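Local coordinates for putative activator of HSP90 (Plasmodium falciparum, PDB 3N72), which probably binds the chaperone Hsp90 and stimulates its ATPase activity, the chain here being the N-terminal domain of this AHA1-family protein, at residues 93-98 / 110-115; 68-73 / 97-102. One frame throughout, in Å; residues are numbered along the deposited sequence.

How the contacts relate
Both contacts use strand 87-100 of one antiparallel sheet: contact 1 (93-98 / 110-115) pairs it with strand 112-115, and contact 2 (68-73 / 97-102) pairs its far end with strand 65-82, its partner in a beta hairpin. They share Pro97 and Asp98, where the chain turns a corner, and their centres lie about 15 Å apart. Each is partly buried. Contact 1 has two faces: an aliphatic one, whose isoleucines meet helix 120-142, and a polar one of serine, glutamates and asparagine. Contact 2 has an aromatic buried face, and its hydrogen bonding runs on into the start of helix 101-105.

Contact 1 of 2, residues 93-98 / 110-115; sequences SVEIPD and AINIER
Ser93 meets Glu114 through its backbone, and its OG lies 3.4 Å from Glu114 CB. A water bound to OG donates to Asn112 O, so serine extends the bonding between the strands by one bridge. Val94 is turned to the buried face. Its CG1 stands anti to the backbone N (chi1 -171°) and touches two isoleucines of the other segment, 3.6 Å from Ile111 CG2 and 3.9 Å from Ile113 CG1. All three side chains point the same way, and their branched, apolar shapes suit a strand covered by helix 120-142.

Glu95 returns to the polar face and is paired with Asn112 twice. In the backbone, Glu95 N donates to Asn112 O at 2.8 Å, and Asn112 N donates back to Glu95 O. The side chains run side by side, and Asn112 ND2 gives a nearly straight bond of 3.2 Å to Glu95 OE1. The donor reaches the anti side of that oxygen; the oxygen lies close to the amide plane, although the carboxylate and amide planes are 57° apart. The amide holds one carboxylate oxygen while the backbones fix both residues. Ile96 extends the apolar row, its CG1 4.0 Å from Ile111 CG1, and touches Ile138 of helix 120-142. Val94 and Ile96 bond by their backbones to strand 65-82.

At Pro97 the chain turns a corner, and the proline ring crosses the Asn112 side chain at about a right angle, with CD 3.8 Å from ND2. Beyond it direct pairing gives way to a water that accepts from Asp98 N and donates to Ala110 O. This two-faced antiparallel pairing, one side turned to a helix and the other polar, is typical of a helix-packed beta sheet, here that of the Aha1 N-terminal domain.

Contact 2 of 2, residues 68-73 / 97-102; sequences NSFEYI and PDFSTF
Thr101 OG1 is gripped by two groups of segment 68-73: it accepts from Phe70 N at 2.9 Å and donates to Asn68 OD1 at 3.1 Å. Threonine suits this place because one hydroxyl can do both, and with Thr101 N donating to Phe70 O it carries the antiparallel hairpin pairing of strands 65-82 and 87-100 into the first turn of helix 101-105. The other branch of the Asn68 amide is held too, ND2 bonding Gln146 OE1 of helix 145-161. Ser100 pairs with Glu71 on the other face of the sheet from Phe99, Ser100 CA to Glu71 CA 4.0 Å, and, since it is the N-cap residue, its side chain caps a backbone N just past the segment.

Farther along, Tyr72 N donates to Phe99 O at 2.7 Å, and Phe99 N returns a bond to Tyr72 O. Phe99 has CG anti to its own N (chi1 -179°), which carries the ring into the apolar interior, where Phe145 and Tyr109 meet it edge-to-face. The Phe70 and Phe99 rings touch obliquely, Phe70 CE1 to Phe99 CE2 at 3.6 Å, with planes 43° apart. Over the centre of the Phe70 ring, 3.5 Å above its plane, lies Thr101 N.

Contact 1 of 2, residues 93-98 / 110-115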
ATOM      1  N   SER B  93      16.100 -27.757  24.458  1.00 14.87           N
ATOM      2  CA  SER B  93      16.263 -26.657  23.494  1.00 14.95           C
ATOM      3  C   SER B  93      16.489 -27.195  22.090  1.00 14.30           C
ATOM      4  O   SER B  93      16.961 -28.319  21.913  1.00 13.87           O
ATOM      5  CB  SER B  93      17.440 -25.751  23.888  1.00 15.83           C
ATOM      6  OG  SER B  93      18.671 -26.477  23.811  1.00 18.79           O
ATOM      7  N   VAL B  94      16.148 -26.363  21.108  1.00 14.00           N
ATOM      8  CA  VAL B  94      16.392 -26.627  19.700  1.00 13.08           C
ATOM      9  C   VAL B  94      16.987 -25.361  19.112  1.00 13.40           C
ATOM     10  O   VAL B  94      16.478 -24.253  19.348  1.00 13.59           O
ATOM     11  CB  VAL B  94      15.098 -26.921  18.894  1.00 13.53           C
ATOM     12  CG1 VAL B  94      15.464 -27.405  17.500  1.00 11.54           C
ATOM     13  CG2 VAL B  94      14.197 -27.934  19.591  1.00 13.06           C
ATOM     14  N   GLU B  95      18.058 -25.528  18.344  1.00 13.20           N
ATOM     15  CA  GLU B  95      18.707 -24.404  17.693  1.00 13.37           C
ATOM     16  C   GLU B  95      18.925 -24.707  16.231  1.00 13.64           C
ATOM     17  O   GLU B  95      19.545 -25.722  15.877  1.00 13.14           O
ATOM     18  CB  GLU B  95      20.045 -24.103  18.356  1.00 14.76           C
ATOM     19  CG  GLU B  95      20.800 -22.983  17.673  1.00 18.91           C
ATOM     20  CD  GLU B  95      22.318 -23.053  17.874  1.00 25.36           C
ATOM     21  OE1 GLU B  95      22.943 -24.150  17.710  1.00 28.81           O
ATOM     22  OE2 GLU B  95      22.889 -21.980  18.144  1.00 27.35           O
ATOM     23  N   ILE B  96      18.450 -23.804  15.378  1.00 13.47           N
ATOM     24  CA  ILE B  96      18.725 -23.900  13.957  1.00 13.33           C
ATOM     25  C   ILE B  96      19.593 -22.690  13.653  1.00 13.69           C
ATOM     26  O   ILE B  96      19.095 -21.559  13.577  1.00 13.59           O
ATOM     27  CB  ILE B  96      17.449 -23.882  13.130  1.00 13.01           C
ATOM     28  CG1 ILE B  96      16.489 -24.993  13.627  1.00 13.06           C
ATOM     29  CG2 ILE B  96      17.787 -23.938  11.636  1.00 13.08           C
ATOM     30  CD1 ILE B  96      15.150 -25.072  12.879  1.00 12.08           C
ATOM     31  N   PRO B  97      20.904 -22.912  13.548  1.00 13.71           N
ATOM     32  CA  PRO B  97      21.756 -21.726  13.548  1.00 14.41           C
ATOM     33  C   PRO B  97      21.798 -21.007  12.196  1.00 14.66           C
ATOM     34  O   PRO B  97      22.191 -19.833  12.131  1.00 15.84           O
ATOM     35  CB  PRO B  97      23.124 -22.293  13.922  1.00 14.36           C
ATOM     36  CG  PRO B  97      23.052 -23.719  13.613  1.00 15.18           C
ATOM     37  CD  PRO B  97      21.662 -24.142  13.829  1.00 13.92           C
ATOM     38  N   ASP B  98      21.358 -21.680  11.146  1.00 14.98           N
ATOM     39  CA  ASP B  98      21.514 -21.147   9.801  1.00 16.58           C
ATOM     40  C   ASP B  98      20.371 -21.508   8.869  1.00 15.96           C
ATOM     41  O   ASP B  98      20.522 -22.326   7.966  1.00 18.06           O
ATOM     42  CB  ASP B  98      22.843 -21.618   9.206  1.00 17.68           C
ATOM     43  CG  ASP B  98      23.132 -20.985   7.862  1.00 21.71           C
ATOM     44  OD1 ASP B  98      22.750 -19.799   7.660  1.00 25.28           O
ATOM     45  OD2 ASP B  98      23.718 -21.678   7.002  1.00 25.54           O
ATOM     46  N   ALA B 110      21.593 -27.513   9.706  1.00 21.03           N
ATOM     47  CA  ALA B 110      21.664 -28.185  11.020  1.00 19.55           C
ATOM     48  C   ALA B 110      20.476 -27.848  11.913  1.00 18.44           C
ATOM     49  O   ALA B 110      20.019 -26.706  11.956  1.00 17.54           O
ATOM     50  CB  ALA B 110      22.958 -27.805  11.753  1.00 19.88           C
ATOM     51  N   ILE B 111      20.012 -28.851  12.650  1.00 17.78           N
ATOM     52  CA  ILE B 111      19.041 -28.656  13.727  1.00 17.06           C
ATOM     53  C   ILE B 111      19.677 -29.321  14.950  1.00 17.45           C
ATOM     54  O   ILE B 111      19.891 -30.531  14.957  1.00 17.53           O
ATOM     55  CB  ILE B 111      17.655 -29.275  13.395  1.00 17.07           C
ATOM     56  CG1 ILE B 111      17.076 -28.661  12.121  1.00 16.17           C
ATOM     57  CG2 ILE B 111      16.653 -29.051  14.532  1.00 16.82           C
ATOM     58  CD1 ILE B 111      15.955 -29.467  11.530  1.00 14.05           C
ATOM     59  N   ASN B 112      20.049 -28.514  15.939  1.00 16.90           N
ATOM     60  CA  ASN B 112      20.724 -29.019  17.124  1.00 17.09           C
ATOM     61  C   ASN B 112      19.733 -29.092  18.264  1.00 16.23           C
ATOM     62  O   ASN B 112      19.194 -28.066  18.676  1.00 16.42           O
ATOM     63  CB  ASN B 112      21.905 -28.127  17.480  1.00 17.90           C
ATOM     64  CG  ASN B 112      22.907 -28.020  16.332  1.00 19.94           C
ATOM     65  OD1 ASN B 112      23.259 -29.036  15.707  1.00 22.01           O
ATOM     66  ND2 ASN B 112      23.336 -26.795  16.021  1.00 21.81           N
ATOM     67  N   ILE B 113      19.506 -30.308  18.767  1.00 15.70           N
ATOM     68  CA  ILE B 113      18.528 -30.547  19.837  1.00 15.58           C
ATOM     69  C   ILE B 113      19.255 -31.012  21.080  1.00 16.58           C
ATOM     70  O   ILE B 113      20.086 -31.937  21.022  1.00 15.85           O
ATOM     71  CB  ILE B 113      17.432 -31.562  19.431  1.00 15.13           C
ATOM     72  CG1 ILE B 113      16.657 -31.030  18.212  1.00 15.74           C
ATOM     73  CG2 ILE B 113      16.452 -31.800  20.598  1.00 15.11           C
ATOM     74  CD1 ILE B 113      15.818 -32.078  17.520  1.00 17.06           C
ATOM     75  N   GLU B 114      18.946 -30.340  22.187  1.00 17.39           N
ATOM     76  CA  GLU B 114      19.524 -30.677  23.497  1.00 18.77           C
ATOM     77  C   GLU B 114      18.466 -31.098  24.490  1.00 18.31           C
ATOM     78  O   GLU B 114      17.300 -30.709  24.369  1.00 17.64           O
ATOM     79  CB  GLU B 114      20.253 -29.480  24.081  1.00 19.64           C
ATOM     80  CG  GLU B 114      21.365 -28.908  23.171  1.00 25.10           C
ATOM     81  CD  GLU B 114      22.754 -29.338  23.590  1.00 32.72           C
ATOM     82  OE1 GLU B 114      22.933 -30.528  23.953  1.00 36.07           O
ATOM     83  OE2 GLU B 114      23.666 -28.474  23.565  1.00 35.58           O
ATOM     84  N   ARG B 115      18.885 -31.870  25.486  0.50 18.29           N
ATOM     85  CA  ARG B 115      17.996 -32.295  26.562  0.50 18.45           C
ATOM     86  C   ARG B 115      18.289 -31.473  27.811  0.50 18.61           C
ATOM     87  O   ARG B 115      19.449 -31.164  28.091  0.50 18.37           O
ATOM     88  CB  ARG B 115      18.182 -33.787  26.808  0.50 19.07           C
ATOM     89  CG  ARG B 115      18.059 -34.601  25.522  0.50 20.63           C
ATOM     90  CD  ARG B 115      18.365 -36.069  25.732  0.50 24.51           C
ATOM     91  NE  ARG B 115      19.731 -36.289  26.191  0.50 28.79           N
ATOM     92  CZ  ARG B 115      20.721 -36.742  25.429  0.50 30.78           C
ATOM     93  NH1 ARG B 115      20.512 -37.021  24.152  0.50 29.92           N
ATOM     94  NH2 ARG B 115      21.930 -36.907  25.949  0.50 31.30           N
TER
HETATM   95  O   HOH W   1      19.844 -26.499  21.295  1.00 23.01           O
HETATM   96  O   HOH W   2      21.082 -24.425  10.705  1.00 20.57           O

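Contact 2 of 2, residues 68-73 / 97-102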
ATOM      1  N   ASN B  68      15.168 -13.029  -3.718  1.00 15.62           N
ATOM      2  CA  ASN B  68      15.039 -12.991  -2.255  1.00 14.64           C
ATOM      3  C   ASN B  68      16.352 -13.252  -1.520  1.00 14.49           C
ATOM      4  O   ASN B  68      17.248 -13.920  -2.049  1.00 14.29           O
ATOM      5  CB  ASN B  68      13.943 -13.963  -1.761  1.00 14.74           C
ATOM      6  CG  ASN B  68      14.475 -15.373  -1.535  1.00 15.39           C
ATOM      7  OD1 ASN B  68      15.039 -15.687  -0.479  1.00 18.75           O
ATOM      8  ND2 ASN B  68      14.312 -16.225  -2.523  1.00 16.74           N
ATOM      9  N   SER B  69      16.466 -12.715  -0.303  1.00 14.64           N
ATOM     10  CA  SER B  69      17.571 -13.058   0.581  1.00 15.25           C
ATOM     11  C   SER B  69      17.014 -13.137   2.008  1.00 14.38           C
ATOM     12  O   SER B  69      16.417 -12.165   2.505  1.00 14.69           O
ATOM     13  CB  SER B  69      18.646 -11.972   0.489  1.00 15.05           C
ATOM     14  OG  SER B  69      19.717 -12.249   1.364  1.00 20.01           O
ATOM     15  N   PHE B  70      17.171 -14.294   2.653  1.00 13.40           N
ATOM     16  CA  PHE B  70      16.852 -14.380   4.064  1.00 12.54           C
ATOM     17  C   PHE B  70      17.883 -15.229   4.799  1.00 11.92           C
ATOM     18  O   PHE B  70      18.559 -16.082   4.208  1.00 12.12           O
ATOM     19  CB  PHE B  70      15.417 -14.927   4.305  1.00 12.88           C
ATOM     20  CG  PHE B  70      15.234 -16.371   3.920  1.00 12.16           C
ATOM     21  CD1 PHE B  70      15.446 -17.407   4.865  1.00 13.00           C
ATOM     22  CD2 PHE B  70      14.843 -16.714   2.622  1.00 12.81           C
ATOM     23  CE1 PHE B  70      15.275 -18.761   4.505  1.00 13.54           C
ATOM     24  CE2 PHE B  70      14.676 -18.054   2.259  1.00 13.00           C
ATOM     25  CZ  PHE B  70      14.899 -19.076   3.196  1.00 14.08           C
ATOM     26  N   GLU B  71      18.019 -14.976   6.094  0.50 12.06           N
ATOM     27  CA  GLU B  71      18.848 -15.806   6.964  0.50 11.75           C
ATOM     28  C   GLU B  71      18.341 -15.635   8.394  0.50 11.61           C
ATOM     29  O   GLU B  71      18.112 -14.507   8.842  0.50 11.77           O
ATOM     30  CB  GLU B  71      20.321 -15.403   6.864  0.50 12.06           C
ATOM     31  CG  GLU B  71      20.618 -14.026   7.438  0.50 13.62           C
ATOM     32  CD  GLU B  71      22.016 -13.521   7.095  0.50 15.43           C
ATOM     33  OE1 GLU B  71      23.001 -14.203   7.463  0.50 16.73           O
ATOM     34  OE2 GLU B  71      22.123 -12.439   6.461  0.50 15.10           O
ATOM     35  N   TYR B  72      18.147 -16.758   9.083  1.00 11.33           N
ATOM     36  CA  TYR B  72      17.644 -16.770  10.483  1.00 11.04           C
ATOM     37  C   TYR B  72      18.408 -17.732  11.364  1.00 11.02           C
ATOM     38  O   TYR B  72      18.847 -18.811  10.921  1.00 11.12           O
ATOM     39  CB  TYR B  72      16.113 -17.065  10.582  1.00 11.20           C
ATOM     40  CG  TYR B  72      15.336 -15.875  10.181  1.00 10.33           C
ATOM     41  CD1 TYR B  72      14.951 -15.692   8.827  1.00 10.11           C
ATOM     42  CD2 TYR B  72      15.100 -14.855  11.086  1.00  9.47           C
ATOM     43  CE1 TYR B  72      14.306 -14.537   8.429  1.00 11.98           C
ATOM     44  CE2 TYR B  72      14.482 -13.677  10.687  1.00 10.57           C
ATOM     45  CZ  TYR B  72      14.087 -13.539   9.349  1.00  9.23           C
ATOM     46  OH  TYR B  72      13.470 -12.388   8.983  1.00 12.18           O
ATOM     47  N   ILE B  73      18.578 -17.311  12.618  0.50 11.55           N
ATOM     48  CA  ILE B  73      18.864 -18.188  13.732  0.50 11.41           C
ATOM     49  C   ILE B  73      17.514 -18.399  14.418  0.50 11.33           C
ATOM     50  O   ILE B  73      16.816 -17.422  14.739  0.50 11.58           O
ATOM     51  CB  ILE B  73      19.855 -17.529  14.721  0.50 11.68           C
ATOM     52  CG1 ILE B  73      21.203 -17.262  14.032  0.50 13.32           C
ATOM     53  CG2 ILE B  73      20.015 -18.397  15.983  0.50 11.26           C
ATOM     54  CD1 ILE B  73      21.854 -15.975  14.454  0.50 15.32           C
ATOM     55  N   PRO B  97      20.904 -22.912  13.548  1.00 13.71           N
ATOM     56  CA  PRO B  97      21.756 -21.726  13.548  1.00 14.41           C
ATOM     57  C   PRO B  97      21.798 -21.007  12.196  1.00 14.66           C
ATOM     58  O   PRO B  97      22.191 -19.833  12.131  1.00 15.84           O
ATOM     59  CB  PRO B  97      23.124 -22.293  13.922  1.00 14.36           C
ATOM     60  CG  PRO B  97      23.052 -23.719  13.613  1.00 15.18           C
ATOM     61  CD  PRO B  97      21.662 -24.142  13.829  1.00 13.92           C
ATOM     62  N   ASP B  98      21.358 -21.680  11.146  1.00 14.98           N
ATOM     63  CA  ASP B  98      21.514 -21.147   9.801  1.00 16.58           C
ATOM     64  C   ASP B  98      20.371 -21.508   8.869  1.00 15.96           C
ATOM     65  O   ASP B  98      20.522 -22.326   7.966  1.00 18.06           O
ATOM     66  CB  ASP B  98      22.843 -21.618   9.206  1.00 17.68           C
ATOM     67  CG  ASP B  98      23.132 -20.985   7.862  1.00 21.71           C
ATOM     68  OD1 ASP B  98      22.750 -19.799   7.660  1.00 25.28           O
ATOM     69  OD2 ASP B  98      23.718 -21.678   7.002  1.00 25.54           O
ATOM     70  N   PHE B  99      19.222 -20.891   9.066  1.00 14.18           N
ATOM     71  CA  PHE B  99      18.088 -21.147   8.177  1.00 14.09           C
ATOM     72  C   PHE B  99      18.084 -20.014   7.142  1.00 13.25           C
ATOM     73  O   PHE B  99      17.728 -18.899   7.461  1.00 14.38           O
ATOM     74  CB  PHE B  99      16.788 -21.197   9.014  1.00 12.81           C
ATOM     75  CG  PHE B  99      15.558 -21.476   8.207  1.00 13.60           C
ATOM     76  CD1 PHE B  99      15.268 -22.758   7.767  1.00 12.44           C
ATOM     77  CD2 PHE B  99      14.710 -20.436   7.861  1.00 12.78           C
ATOM     78  CE1 PHE B  99      14.100 -22.992   6.997  1.00 12.62           C
ATOM     79  CE2 PHE B  99      13.598 -20.649   7.109  1.00 13.62           C
ATOM     80  CZ  PHE B  99      13.278 -21.918   6.662  1.00 12.96           C
ATOM     81  N   SER B 100      18.467 -20.301   5.904  1.00 13.13           N
ATOM     82  CA  SER B 100      18.766 -19.239   4.960  1.00 11.97           C
ATOM     83  C   SER B 100      18.340 -19.581   3.537  1.00 12.43           C
ATOM     84  O   SER B 100      18.019 -20.740   3.219  1.00 11.74           O
ATOM     85  CB  SER B 100      20.268 -18.951   4.995  1.00 12.74           C
ATOM     86  OG  SER B 100      20.996 -19.993   4.347  1.00 14.05           O
ATOM     87  N   THR B 101      18.367 -18.579   2.655  1.00 13.35           N
ATOM     88  CA  THR B 101      18.150 -18.874   1.229  1.00 14.69           C
ATOM     89  C   THR B 101      19.008 -20.074   0.754  1.00 16.25           C
ATOM     90  O   THR B 101      18.513 -20.981   0.066  1.00 16.38           O
ATOM     91  CB  THR B 101      18.415 -17.632   0.347  1.00 14.49           C
ATOM     92  OG1 THR B 101      17.696 -16.523   0.877  1.00 15.54           O
ATOM     93  CG2 THR B 101      17.932 -17.868  -1.113  1.00 14.24           C
ATOM     94  N   PHE B 102      20.285 -20.075   1.127  1.00 18.30           N
ATOM     95  CA  PHE B 102      21.254 -21.088   0.671  1.00 20.37           C
ATOM     96  C   PHE B 102      20.962 -22.464   1.295  1.00 20.49           C
ATOM     97  O   PHE B 102      20.915 -23.483   0.586  1.00 21.54           O
ATOM     98  CB  PHE B 102      22.704 -20.660   1.019  1.00 21.10           C
ATOM     99  CG  PHE B 102      22.998 -19.173   0.822  1.00 23.88           C
ATOM    100  CD1 PHE B 102      22.504 -18.475  -0.286  1.00 25.26           C
ATOM    101  CD2 PHE B 102      23.811 -18.488   1.741  1.00 25.57           C
ATOM    102  CE1 PHE B 102      22.786 -17.095  -0.461  1.00 27.41           C
ATOM    103  CE2 PHE B 102      24.111 -17.131   1.584  1.00 27.02           C
ATOM    104  CZ  PHE B 102      23.595 -16.425   0.474  1.00 27.02           C
TER